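Uncharacterized protein (Bacteroides caccae, PDB 4L7A) is of unknown function but is probably a zinc-dependent metallopeptidase. Local coordinates at residues Val55-Phe59 with Trp60-Lys64; Arg176-Ala179 with Glu180-Leu184; Gly185-Thr188 with Pro189-Ser193; Leu248-Leu251 with Arg252-Ala256. One frame throughout, in Å; residues are numbered along the deposited sequence.

Interaction 1. Residues Val55-Phe59 with Trp60-Lys64; sequences VPTDF and WLSVK
D58 and F59 both leave the backbone with CG trans to their own N (chi1 174° and 176°), and from there the two side chains serve the first turn of helix 59-81 in different ways. The D58 carboxylate reaches forward over the first turn, where OD1 takes the L61 amide in a nearly straight bond, 3.0 Å from L61 N. The donor approaches from above the carboxylate plane. A water bridges the corner, donating to D58 OD1 and accepting from W60 N, while the L61 CB packs against D58 CG.

The D58 carbonyl works too. Its oxygen is gripped from opposite faces of its plane by S62 N, at 3.0 Å, and S62 OG, at 2.9 Å, so the hydroxyl of a buried serine is tied to the backbone just before the helix. T57 CG2 lies 3.5 Å from that S62 OG.

F59 runs out along the other flank. Its ring turns an edge onto the indole face of W60 in a T-shaped pair, planes at 90° and centroids 4.9 Å apart, with F59 CD2 standing over the middle of the indole. V63 CG2 sits over one face of the F59 ring in a CH-pi contact, 4.2 Å from its centroid. F59 O meanwhile receives V63 N as an ordinary helical bond. Outside, helix 17-35 supplies F23 against S62 and V63, K20 against F59 and E19 against W60. The arrangement is that of an alpha-helical N-terminus with an aspartate N-cap, flanked by a local aromatic pair.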
loop_
_atom_site.group_PDB
_atom_site.type_symbol
_atom_site.label_atom_id
_atom_site.label_comp_id
_atom_site.label_asym_id
_atom_site.label_seq_id
_atom_site.Cartn_x
_atom_site.Cartn_y
_atom_site.Cartn_z
ATOM N N VAL A 55 5.745 -13.064 -17.687
ATOM C CA VAL A 55 6.518 -14.308 -17.484
ATOM C C VAL A 55 5.727 -15.194 -16.490
ATOM O O VAL A 55 4.843 -14.703 -15.795
ATOM C CB VAL A 55 7.939 -14.043 -16.904
ATOM C CG1 VAL A 55 8.770 -13.211 -17.850
ATOM C CG2 VAL A 55 7.889 -13.350 -15.523
ATOM N N PRO A 56 6.021 -16.499 -16.448
ATOM C CA PRO A 56 5.338 -17.325 -15.477
ATOM C C PRO A 56 5.510 -16.788 -14.048
ATOM O O PRO A 56 6.557 -16.244 -13.681
ATOM C CB PRO A 56 6.030 -18.680 -15.635
ATOM C CG PRO A 56 6.487 -18.681 -17.027
ATOM C CD PRO A 56 6.965 -17.274 -17.264
ATOM N N THR A 57 4.465 -16.931 -13.263
ATOM C CA THR A 57 4.464 -16.475 -11.889
ATOM C C THR A 57 5.314 -17.429 -11.074
ATOM O O THR A 57 5.010 -18.599 -11.021
ATOM C CB THR A 57 3.005 -16.450 -11.371
ATOM O OG1 THR A 57 2.237 -15.565 -12.236
ATOM C CG2 THR A 57 2.930 -15.964 -9.943
ATOM N N ASP A 58 6.370 -16.922 -10.434
ATOM C CA ASP A 58 7.319 -17.737 -9.648
ATOM C C ASP A 58 6.643 -18.170 -8.343
ATOM O O ASP A 58 6.238 -17.330 -7.544
ATOM C CB ASP A 58 8.556 -16.846 -9.403
ATOM C CG ASP A 58 9.636 -17.458 -8.462
ATOM O OD1 ASP A 58 9.384 -18.275 -7.556
ATOM O OD2 ASP A 58 10.802 -16.984 -8.590
ATOM N N PHE A 59 6.538 -19.474 -8.114
ATOM C CA PHE A 59 5.817 -19.981 -6.963
ATOM C C PHE A 59 6.425 -19.621 -5.594
ATOM O O PHE A 59 5.738 -19.093 -4.746
ATOM C CB PHE A 59 5.694 -21.492 -7.022
ATOM C CG PHE A 59 5.028 -22.099 -5.790
ATOM C CD1 PHE A 59 3.633 -22.189 -5.715
ATOM C CD2 PHE A 59 5.772 -22.582 -4.744
ATOM C CE1 PHE A 59 2.995 -22.779 -4.614
ATOM C CE2 PHE A 59 5.147 -23.182 -3.641
ATOM C CZ PHE A 59 3.740 -23.283 -3.587
ATOM N N TRP A 60 7.687 -19.935 -5.371
ATOM C CA TRP A 60 8.294 -19.666 -4.076
ATOM C C TRP A 60 8.442 -18.144 -3.810
ATOM O O TRP A 60 8.382 -17.689 -2.670
ATOM C CB TRP A 60 9.627 -20.404 -3.939
ATOM C CG TRP A 60 9.394 -21.843 -3.855
ATOM C CD1 TRP A 60 9.641 -22.760 -4.823
ATOM C CD2 TRP A 60 8.862 -22.567 -2.728
ATOM N NE1 TRP A 60 9.294 -23.998 -4.388
ATOM C CE2 TRP A 60 8.766 -23.910 -3.118
ATOM C CE3 TRP A 60 8.413 -22.201 -1.462
ATOM C CZ2 TRP A 60 8.276 -24.907 -2.271
ATOM C CZ3 TRP A 60 7.905 -23.179 -0.624
ATOM C CH2 TRP A 60 7.857 -24.531 -1.024
ATOM N N LEU A 61 8.551 -17.364 -4.855
ATOM C CA LEU A 61 8.453 -15.938 -4.647
ATOM C C LEU A 61 6.999 -15.475 -4.252
ATOM O O LEU A 61 6.843 -14.525 -3.470
ATOM C CB LEU A 61 8.939 -15.195 -5.889
ATOM C CG LEU A 61 8.941 -13.651 -5.807
ATOM C CD1 LEU A 61 9.799 -13.179 -4.629
ATOM C CD2 LEU A 61 9.484 -13.116 -7.129
ATOM N N SER A 62 5.970 -16.149 -4.776
ATOM C CA SER A 62 4.591 -15.852 -4.385
ATOM C C SER A 62 4.379 -16.128 -2.899
ATOM O O SER A 62 3.697 -15.394 -2.235
ATOM C CB SER A 62 3.580 -16.658 -5.178
ATOM O OG SER A 62 3.670 -16.292 -6.549
ATOM N N VAL A 63 4.976 -17.196 -2.397
ATOM C CA VAL A 63 4.900 -17.549 -1.003
ATOM C C VAL A 63 5.562 -16.473 -0.139
ATOM O O VAL A 63 5.018 -16.068 0.921
ATOM C CB VAL A 63 5.586 -18.905 -0.747
ATOM C CG1 VAL A 63 5.595 -19.230 0.734
ATOM C CG2 VAL A 63 4.872 -20.012 -1.496
ATOM N N LYS A 64 6.735 -16.005 -0.564
ATOM C CA LYS A 64 7.453 -14.983 0.193
ATOM C C LYS A 64 6.631 -13.737 0.263
ATOM O O LYS A 64 6.442 -13.193 1.341
ATOM C CB LYS A 64 8.792 -14.668 -0.447
ATOM C CG LYS A 64 9.722 -15.859 -0.354
ATOM C CD LYS A 64 11.137 -15.522 -0.729
ATOM C CE LYS A 64 11.914 -16.788 -0.919
ATOM N NZ LYS A 64 13.275 -16.402 -1.251
HETATM O O HOH W 1 9.564 -20.855 -7.464
#

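Interaction 2. Residues Arg176-Ala179 with Glu180-Leu184; sequences RKLA and EVAPL
This is a local contact round the short helix 178-181, at the periphery of the fold, where R176 ahead of the helix lies across E180, V181 and L184. The arginine stem does most of the touching: its CB lies 3.5 Å from V181 CG1, which also sits over one face of the guanidinium, and its CD is 3.4 Å from E180 OE2. The bend at chi3 (-63°) carries the guanidinium past the carboxylate, the two planes nearly perpendicular, until NH1 reaches L184 CD1. The same NH1 is hydrogen-bonded to the carbonyl of N167.

E180, extended beyond CG, is held through water on both oxygens. One water spans R176 NH1 and E180 OE2; the other, 2.5 Å from E180 OE1, accepts from K177 N. In the backbone, V181 N bonds to K177 O at 3.0 Å, with K177 in the N-cap position, and A182 N bonds to L178 O at 3.1 Å. L178 and A182 face L220 of helix 211-244.

Opposite charges thus meet through a water bridge rather than a direct salt bridge, R176 NE lying 4.8 Å from E180 OE2, though their longer-range attraction probably still favours this pairing.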
loop_
_atom_site.group_PDB
_atom_site.type_symbol
_atom_site.label_atom_id
_atom_site.label_comp_id
_atom_site.label_asym_id
_atom_site.label_seq_id
_atom_site.Cartn_x
_atom_site.Cartn_y
_atom_site.Cartn_z
ATOM N N ARG A 176 3.815 19.131 -12.292
ATOM C CA ARG A 176 4.432 19.848 -11.191
ATOM C C ARG A 176 5.278 18.884 -10.441
ATOM O O ARG A 176 4.806 17.819 -10.059
ATOM C CB ARG A 176 3.368 20.433 -10.258
ATOM C CG ARG A 176 2.464 21.514 -10.905
ATOM C CD ARG A 176 1.635 22.246 -9.882
ATOM N NE ARG A 176 0.682 21.399 -9.179
ATOM C CZ ARG A 176 -0.229 21.871 -8.324
ATOM N NH1 ARG A 176 -0.276 23.164 -8.060
ATOM N NH2 ARG A 176 -1.100 21.060 -7.744
ATOM N N LYS A 177 6.526 19.247 -10.189
ATOM C CA LYS A 177 7.435 18.380 -9.449
ATOM C C LYS A 177 7.324 18.639 -7.955
ATOM O O LYS A 177 6.689 19.600 -7.543
ATOM C CB LYS A 177 8.886 18.625 -9.895
ATOM C CG LYS A 177 9.184 18.242 -11.325
ATOM C CD LYS A 177 10.707 18.075 -11.478
ATOM C CE LYS A 177 11.078 16.866 -12.268
ATOM N NZ LYS A 177 11.492 17.346 -13.604
ATOM N N LEU A 178 7.997 17.792 -7.176
ATOM C CA LEU A 178 7.966 17.838 -5.733
ATOM C C LEU A 178 8.426 19.187 -5.192
ATOM O O LEU A 178 7.807 19.715 -4.302
ATOM C CB LEU A 178 8.842 16.726 -5.138
ATOM C CG LEU A 178 8.865 16.607 -3.610
ATOM C CD1 LEU A 178 7.462 16.461 -3.005
ATOM C CD2 LEU A 178 9.751 15.412 -3.243
ATOM N N ALA A 179 9.491 19.736 -5.753
ATOM C CA ALA A 179 10.014 21.033 -5.293
ATOM C C ALA A 179 8.982 22.163 -5.481
ATOM O O ALA A 179 8.917 23.054 -4.660
ATOM C CB ALA A 179 11.395 21.368 -6.004
ATOM N N GLU A 180 8.151 22.073 -6.523
ATOM C CA GLU A 180 7.035 22.986 -6.701
ATOM C C GLU A 180 5.836 22.729 -5.784
ATOM O O GLU A 180 5.226 23.684 -5.350
ATOM C CB GLU A 180 6.546 22.981 -8.153
ATOM C CG GLU A 180 5.426 24.002 -8.445
ATOM C CD GLU A 180 4.997 24.042 -9.938
ATOM O OE1 GLU A 180 5.689 23.421 -10.779
ATOM O OE2 GLU A 180 3.979 24.723 -10.248
ATOM N N VAL A 181 5.454 21.468 -5.518
ATOM C CA VAL A 181 4.192 21.252 -4.800
ATOM C C VAL A 181 4.294 21.266 -3.263
ATOM O O VAL A 181 3.331 21.535 -2.553
ATOM C CB VAL A 181 3.452 20.001 -5.282
ATOM C CG1 VAL A 181 3.173 20.143 -6.785
ATOM C CG2 VAL A 181 4.214 18.721 -4.945
ATOM N N ALA A 182 5.462 20.947 -2.762
ATOM C CA ALA A 182 5.683 20.863 -1.343
ATOM C C ALA A 182 5.469 22.211 -0.697
ATOM O O ALA A 182 4.836 22.261 0.325
ATOM C CB ALA A 182 7.063 20.305 -1.075
ATOM N N PRO A 183 5.972 23.321 -1.307
ATOM C CA PRO A 183 5.718 24.645 -0.708
ATOM C C PRO A 183 4.251 25.022 -0.634
ATOM O O PRO A 183 3.902 25.929 0.125
ATOM C CB PRO A 183 6.476 25.625 -1.634
ATOM C CG PRO A 183 7.574 24.857 -2.161
ATOM C CD PRO A 183 6.973 23.439 -2.370
ATOM N N LEU A 184 3.417 24.326 -1.397
ATOM C CA LEU A 184 1.964 24.541 -1.367
ATOM C C LEU A 184 1.269 23.572 -0.410
ATOM O O LEU A 184 0.048 23.585 -0.301
ATOM C CB LEU A 184 1.344 24.365 -2.775
ATOM C CG LEU A 184 2.050 25.070 -3.914
ATOM C CD1 LEU A 184 1.424 24.652 -5.235
ATOM C CD2 LEU A 184 2.033 26.593 -3.788
HETATM O O HOH W 2 1.666 25.464 -9.015
HETATM O O HOH W 3 7.534 21.807 -10.973
#

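Interaction 3. Residues Gly185-Thr188 with Pro189-Ser193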
loop_
_atom_site.group_PDB
_atom_site.type_symbol
_atom_site.label_atom_id
_atom_site.label_comp_id
_atom_site.label_asym_id
_atom_site.label_seq_id
_atom_site.Cartn_x
_atom_site.Cartn_y
_atom_site.Cartn_z
ATOM N N GLY A 185 2.025 22.738 0.291
ATOM C CA GLY A 185 1.442 21.825 1.261
ATOM C C GLY A 185 1.041 20.474 0.691
ATOM O O GLY A 185 0.182 19.795 1.228
ATOM N N PHE A 186 1.639 20.087 -0.427
ATOM C CA PHE A 186 1.353 18.783 -1.047
ATOM C C PHE A 186 2.553 17.878 -0.867
ATOM O O PHE A 186 3.690 18.262 -1.250
ATOM C CB PHE A 186 1.077 18.959 -2.548
ATOM C CG PHE A 186 -0.170 19.775 -2.846
ATOM C CD1 PHE A 186 -1.380 19.473 -2.218
ATOM C CD2 PHE A 186 -0.130 20.830 -3.713
ATOM C CE1 PHE A 186 -2.503 20.205 -2.469
ATOM C CE2 PHE A 186 -1.266 21.568 -3.963
ATOM C CZ PHE A 186 -2.436 21.280 -3.324
ATOM N N VAL A 187 2.320 16.689 -0.295
ATOM C CA VAL A 187 3.390 15.740 -0.061
ATOM C C VAL A 187 3.951 15.061 -1.306
ATOM O O VAL A 187 5.063 14.562 -1.269
ATOM C CB VAL A 187 3.029 14.659 0.996
ATOM C CG1 VAL A 187 2.906 15.294 2.396
ATOM C CG2 VAL A 187 1.733 13.873 0.637
ATOM N N THR A 188 3.191 15.042 -2.391
ATOM C CA THR A 188 3.606 14.508 -3.674
ATOM C C THR A 188 2.877 15.282 -4.754
ATOM O O THR A 188 1.878 15.938 -4.486
ATOM C CB THR A 188 3.156 13.017 -3.851
ATOM O OG1 THR A 188 1.730 12.895 -3.731
ATOM C CG2 THR A 188 3.814 12.141 -2.883
ATOM N N PRO A 189 3.320 15.179 -5.995
ATOM C CA PRO A 189 2.543 15.801 -7.095
ATOM C C PRO A 189 1.119 15.332 -7.147
ATOM O O PRO A 189 0.208 16.147 -7.310
ATOM C CB PRO A 189 3.283 15.322 -8.344
ATOM C CG PRO A 189 4.721 15.251 -7.877
ATOM C CD PRO A 189 4.633 14.704 -6.450
ATOM N N TYR A 190 0.903 14.022 -6.987
ATOM C CA TYR A 190 -0.452 13.450 -7.009
ATOM C C TYR A 190 -1.377 13.962 -5.909
ATOM O O TYR A 190 -2.581 14.117 -6.118
ATOM C CB TYR A 190 -0.355 11.917 -6.930
ATOM C CG TYR A 190 -1.617 11.210 -7.255
ATOM C CD1 TYR A 190 -2.310 11.487 -8.400
ATOM C CD2 TYR A 190 -2.065 10.190 -6.485
ATOM C CE1 TYR A 190 -3.462 10.802 -8.714
ATOM C CE2 TYR A 190 -3.243 9.503 -6.799
ATOM C CZ TYR A 190 -3.900 9.793 -7.888
ATOM O OH TYR A 190 -5.046 9.085 -8.205
ATOM N N ALA A 191 -0.817 14.266 -4.755
ATOM C CA ALA A 191 -1.583 14.895 -3.660
ATOM C C ALA A 191 -2.112 16.264 -4.036
ATOM O O ALA A 191 -3.177 16.680 -3.558
ATOM C CB ALA A 191 -0.762 15.000 -2.421
ATOM N N GLY A 192 -1.425 16.930 -4.943
ATOM C CA GLY A 192 -1.888 18.198 -5.492
ATOM C C GLY A 192 -3.004 18.089 -6.573
ATOM O O GLY A 192 -3.297 19.076 -7.245
ATOM N N SER A 193 -3.612 16.917 -6.779
ATOM C CA SER A 193 -4.642 16.810 -7.817
ATOM C C SER A 193 -6.044 17.222 -7.286
ATOM O O SER A 193 -6.710 18.112 -7.827
ATOM C CB SER A 193 -4.680 15.369 -8.370
ATOM O OG SER A 193 -4.796 14.399 -7.333
#
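An ST motif built on T188, just after the Schellman turn at G185 that ends helix 178-181, organises this loop. T188 OG1 accepts from A191 N at 3.1 Å, while T188 O takes only weak bonds, from A191 N and from G192 N at 3.5 Å. With chi1 at 58°, T188 OG1 lies between its backbone N and carbonyl carbon, which aims it at the amide three residues on; CG2 stands beside the backbone N, anti to the carbonyl carbon. The hydroxyl has a second partner, the E201 carboxylate on helix 195-208.

F186 packs on the turn. Its ring lies flat over the backbone of G192, whose CA stands above the ring centre at 3.4 Å, only 6° off the normal: a CH-pi contact that brings the G192 backbone directly against the ring. The methyl of A191 packs against V187 CG2, 4.1 Å away. Farther along, S193 N donates to Y190 O.

Outside, K232 of helix 211-244 touches F186 and bonds to the G185 carbonyl, and Y190 meets W173 edge to face. The whole is an ST motif opening a short helical bend in the link that leads into helix 195-208.

Interaction 4. Residues Leu248-Leu251 with Arg252-Ala256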
loop_
_atom_site.group_PDB
_atom_site.type_symbol
_atom_site.label_atom_id
_atom_site.label_comp_id
_atom_site.label_asym_id
_atom_site.label_seq_id
_atom_site.Cartn_x
_atom_site.Cartn_y
_atom_site.Cartn_z
ATOM N N LEU A 248 -2.316 6.922 14.519
ATOM C CA LEU A 248 -1.608 6.862 13.288
ATOM C C LEU A 248 -0.049 6.886 13.455
ATOM O O LEU A 248 0.666 6.171 12.736
ATOM C CB LEU A 248 -2.028 8.016 12.380
ATOM C CG LEU A 248 -1.600 7.885 10.906
ATOM C CD1 LEU A 248 -2.398 6.795 10.236
ATOM C CD2 LEU A 248 -1.823 9.192 10.159
ATOM N N ASP A 249 0.463 7.679 14.395
ATOM C CA ASP A 249 1.920 7.698 14.665
ATOM C C ASP A 249 2.393 6.323 15.111
ATOM O O ASP A 249 3.417 5.819 14.627
ATOM C CB ASP A 249 2.340 8.798 15.682
ATOM C CG ASP A 249 3.865 9.023 15.708
ATOM O OD1 ASP A 249 4.553 9.131 14.628
ATOM O OD2 ASP A 249 4.424 9.077 16.818
ATOM N N LEU A 250 1.628 5.693 15.991
ATOM C CA LEU A 250 1.944 4.346 16.409
ATOM C C LEU A 250 1.940 3.382 15.217
ATOM O O LEU A 250 2.813 2.529 15.114
ATOM C CB LEU A 250 0.940 3.897 17.463
ATOM C CG LEU A 250 1.162 2.490 17.984
ATOM C CD1 LEU A 250 2.571 2.368 18.565
ATOM C CD2 LEU A 250 0.029 2.102 19.035
ATOM N N LEU A 251 0.924 3.498 14.360
ATOM C CA LEU A 251 0.810 2.643 13.181
ATOM C C LEU A 251 2.011 2.850 12.259
ATOM O O LEU A 251 2.584 1.883 11.763
ATOM C CB LEU A 251 -0.515 2.844 12.422
ATOM C CG LEU A 251 -0.759 1.998 11.151
ATOM C CD1 LEU A 251 -0.715 0.533 11.420
ATOM C CD2 LEU A 251 -2.105 2.300 10.587
ATOM N N ARG A 252 2.411 4.093 12.055
ATOM C CA ARG A 252 3.653 4.362 11.286
ATOM C C ARG A 252 4.880 3.608 11.848
ATOM O O ARG A 252 5.650 3.014 11.088
ATOM C CB ARG A 252 3.941 5.873 11.217
ATOM C CG ARG A 252 5.271 6.218 10.511
ATOM C CD ARG A 252 5.593 7.724 10.652
ATOM N NE ARG A 252 5.805 8.052 12.049
ATOM C CZ ARG A 252 6.984 7.913 12.680
ATOM N NH1 ARG A 252 8.050 7.485 12.036
ATOM N NH2 ARG A 252 7.106 8.197 13.977
ATOM N N LYS A 253 5.030 3.624 13.173
ATOM C CA LYS A 253 6.167 3.001 13.827
ATOM C C LYS A 253 6.094 1.507 13.756
ATOM O O LYS A 253 7.106 0.858 13.546
ATOM C CB LYS A 253 6.276 3.443 15.279
ATOM C CG LYS A 253 6.865 4.838 15.421
ATOM C CD LYS A 253 6.202 5.660 16.545
ATOM C CE LYS A 253 6.549 5.154 17.923
ATOM N NZ LYS A 253 7.764 5.811 18.404
ATOM N N VAL A 254 4.894 0.969 13.926
ATOM C CA VAL A 254 4.696 -0.469 13.844
ATOM C C VAL A 254 4.997 -0.993 12.420
ATOM O O VAL A 254 5.686 -1.989 12.266
ATOM C CB VAL A 254 3.304 -0.854 14.349
ATOM C CG1 VAL A 254 2.938 -2.279 13.944
ATOM C CG2 VAL A 254 3.266 -0.676 15.885
ATOM N N ILE A 255 4.568 -0.267 11.404
ATOM C CA ILE A 255 4.901 -0.607 10.021
ATOM C C ILE A 255 6.414 -0.604 9.801
ATOM O O ILE A 255 6.959 -1.588 9.296
ATOM C CB ILE A 255 4.200 0.336 9.028
ATOM C CG1 ILE A 255 2.711 -0.038 9.000
ATOM C CG2 ILE A 255 4.838 0.231 7.603
ATOM C CD1 ILE A 255 1.792 0.900 8.313
ATOM N N ALA A 256 7.108 0.456 10.254
ATOM C CA ALA A 256 8.549 0.504 10.138
ATOM C C ALA A 256 9.260 -0.659 10.862
ATOM O O ALA A 256 10.229 -1.224 10.335
ATOM C CB ALA A 256 9.108 1.851 10.652
#
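L251 and I255 make the tight side of this contact and L250 and K253 the looser one, with D249 and R252 as its polar, partly exposed side. On the buried flank L251 CG lies 4.0 Å from I255 CD1, the two branches crossing obliquely one turn apart. V254, also buried, turns CG2 back to 3.3 Å from L250 O. All three lean on helix 59-81, L251 against Y77, I255 against A76, and V254 against E79 and V80. L248, on the same flank as I255, packs against helices 195-208 and 211-244.

The frame is a regular alpha-helix, part of 248-260, with i to i+4 bonds running L248 to R252, D249 to K253, L250 to V254 and L251 to I255. R252 N, for instance, lies 2.8 Å from L248 O.

Toward solvent the links become polar. D249 and R252 run alongside each other in the same direction, and the bend at chi3 of R252 (64°) brings the guanidinium edge to a single oxygen: NH2 is 2.8 Å and NE 3.1 Å from D249 OD1, both from the same face of the carboxylate, with OD1 lying in the guanidinium plane. Both side chains also touch F206 of helix 195-208. K253 is held less firmly, its aliphatic CD resting 3.4 Å from D249 O while NZ stays 4.9 Å from D249 OD2. L250, mostly exposed, reaches V254 CG2 with CD1 at 4.1 Å.

Overall arrangement
Interactions 2 and 3 form one continuous unit, centres about 7 Å apart: F186 N meets V181 O at 3.1 Å in the Schellman turn, R176 NH2 packs 3.0 Å from G192 O, and L178 CD1 approaches V187 O. Interaction 1 lies on the opposite side of the chain's centre, 38 Å from interaction 2 between centres. Helix 59-81 relates it to interaction 4: interaction 1 caps the start of that helix, while 248-256 packs near its far end, nearest atoms about 14 Å apart. Helix 195-208 touches both interaction 3 and interaction 4. The HExxH sequence, probably the zinc site, sits on helix 131-153, outside all four contacts.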